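Class B carbapenemase GOB-18 (Elizabethkingia meningoseptica, PDB 5K0W) is a zinc-dependent metallo-beta-lactamase of the B3 group that probably hydrolyses beta-lactam antibiotics, carbapenems among them. Local coordinates at residues A[244-247]-A[248-251]. Numbering follows the deposited sequence.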
loop_
_atom_site.group_PDB
_atom_site.type_symbol
_atom_site.label_atom_id
_atom_site.label_comp_id
_atom_site.label_asym_id
_atom_site.label_seq_id
_atom_site.Cartn_x
_atom_site.Cartn_y
_atom_site.Cartn_z
ATOM N N GLN A 244 7.688 1.908 -8.896
ATOM C CA GLN A 244 6.884 3.123 -9.089
ATOM C C GLN A 244 7.579 4.390 -8.637
ATOM O O GLN A 244 7.392 5.446 -9.256
ATOM C CB GLN A 244 5.522 2.982 -8.431
ATOM C CG GLN A 244 4.653 1.935 -9.132
ATOM C CD GLN A 244 3.397 1.613 -8.372
ATOM O OE1 GLN A 244 3.384 1.500 -7.142
ATOM N NE2 GLN A 244 2.313 1.430 -9.086
ATOM N N PHE A 245 8.386 4.289 -7.569
ATOM C CA PHE A 245 9.162 5.418 -7.084
ATOM C C PHE A 245 10.642 5.243 -7.382
ATOM O O PHE A 245 11.468 5.979 -6.839
ATOM C CB PHE A 245 8.859 5.762 -5.619
ATOM C CG PHE A 245 9.104 4.698 -4.574
ATOM C CD1 PHE A 245 8.214 3.643 -4.409
ATOM C CD2 PHE A 245 10.164 4.810 -3.682
ATOM C CE1 PHE A 245 8.415 2.685 -3.413
ATOM C CE2 PHE A 245 10.349 3.868 -2.670
ATOM C CZ PHE A 245 9.476 2.808 -2.544
ATOM N N ASP A 246 10.963 4.305 -8.311
ATOM C CA ASP A 246 12.300 3.984 -8.827
ATOM C C ASP A 246 13.328 3.792 -7.715
ATOM O O ASP A 246 14.384 4.424 -7.733
ATOM C CB ASP A 246 12.771 5.052 -9.831
ATOM C CG ASP A 246 11.752 5.433 -10.885
ATOM O OD1 ASP A 246 11.428 4.570 -11.739
ATOM O OD2 ASP A 246 11.312 6.609 -10.886
ATOM N N LEU A 247 12.996 2.938 -6.731
ATOM C CA LEU A 247 13.832 2.670 -5.564
ATOM C C LEU A 247 15.205 2.145 -5.932
ATOM O O LEU A 247 16.197 2.632 -5.395
ATOM C CB LEU A 247 13.114 1.693 -4.609
ATOM C CG LEU A 247 13.894 1.201 -3.385
ATOM C CD1 LEU A 247 14.152 2.331 -2.411
ATOM C CD2 LEU A 247 13.180 0.063 -2.708
ATOM N N HIS A 248 15.256 1.162 -6.855
ATOM C CA HIS A 248 16.496 0.495 -7.281
ATOM C C HIS A 248 17.374 1.284 -8.234
ATOM O O HIS A 248 18.532 0.915 -8.427
ATOM C CB HIS A 248 16.231 -0.947 -7.734
ATOM C CG HIS A 248 15.327 -1.690 -6.799
ATOM N ND1 HIS A 248 15.706 -1.988 -5.501
ATOM C CD2 HIS A 248 14.057 -2.108 -6.988
ATOM C CE1 HIS A 248 14.669 -2.601 -4.961
ATOM N NE2 HIS A 248 13.657 -2.697 -5.817
ATOM N N GLU A 249 16.850 2.389 -8.786
ATOM C CA GLU A 249 17.596 3.318 -9.634
ATOM C C GLU A 249 18.221 4.401 -8.745
ATOM O O GLU A 249 19.328 4.860 -9.013
ATOM C CB GLU A 249 16.684 3.941 -10.694
ATOM C CG GLU A 249 16.531 3.047 -11.913
ATOM C CD GLU A 249 15.355 3.320 -12.836
ATOM O OE1 GLU A 249 14.753 2.338 -13.328
ATOM O OE2 GLU A 249 15.049 4.507 -13.087
ATOM N N LYS A 250 17.502 4.774 -7.665
ATOM C CA LYS A 250 17.874 5.769 -6.663
ATOM C C LYS A 250 18.941 5.257 -5.709
ATOM O O LYS A 250 19.832 6.024 -5.336
ATOM C CB LYS A 250 16.647 6.174 -5.844
ATOM C CG LYS A 250 15.744 7.140 -6.547
ATOM C CD LYS A 250 14.431 7.268 -5.816
ATOM C CE LYS A 250 13.582 8.276 -6.532
ATOM N NZ LYS A 250 12.310 8.526 -5.827
ATOM N N ARG A 251 18.823 3.990 -5.260
ATOM C CA ARG A 251 19.772 3.417 -4.303
ATOM C C ARG A 251 20.047 1.937 -4.495
ATOM O O ARG A 251 19.282 1.221 -5.149
ATOM C CB ARG A 251 19.346 3.714 -2.839
ATOM C CG ARG A 251 18.150 2.917 -2.333
ATOM C CD ARG A 251 17.639 3.354 -0.966
ATOM N NE ARG A 251 18.615 3.153 0.108
ATOM C CZ ARG A 251 18.865 1.989 0.708
ATOM N NH1 ARG A 251 19.763 1.920 1.680
ATOM N NH2 ARG A 251 18.235 0.886 0.327
#
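K250 reaches back along the chain to F245, where its NZ donates a hydrogen bond to F245 O at 2.9 Å. The side chain is extended beyond CG and CG stands anti to the carbonyl carbon (chi1 -78°), which carries the methylenes past D246 O and brings the ammonium to F245 O at a C=O...N angle of 152°. D264 OD1 forms a salt bridge with the same NZ, tying the turn to a later loop. Two i+4 to i backbone bonds define the single turn: K250 N to D246 O (3.1 Å) and R251 N to L247 O (3.0 Å), although R251 itself already leaves helical phi/psi; E249 N adds a weak bond to D246 O.

The tightly packed side is built on buried L247. L247 CD1 lies 3.9 Å from R251 CD, the two side chains running alongside each other, while L247 CD2 approaches H248 CE1 at 3.8 Å and L247 CG sits over one face of the imidazole, displaced toward the rim. Y50 stacks on this ring and accepts a hydrogen bond from NE2 through its backbone O, whereas R251 NH1 makes a hydrogen bond to D255 O.

The looser side holds exposed E249 and partly exposed D246. Their carboxylates are separated by 3.9 Å between D246 OD1 and E249 OE2, a proximity of like charges that would probably be unfavourable if both are ionised. D246 occupies the N-cap position just before the one-turn helix 247-250, with no capping bond from its side chain, following strand 236-239 and zinc ligand H241 in this metallo-beta-lactamase fold.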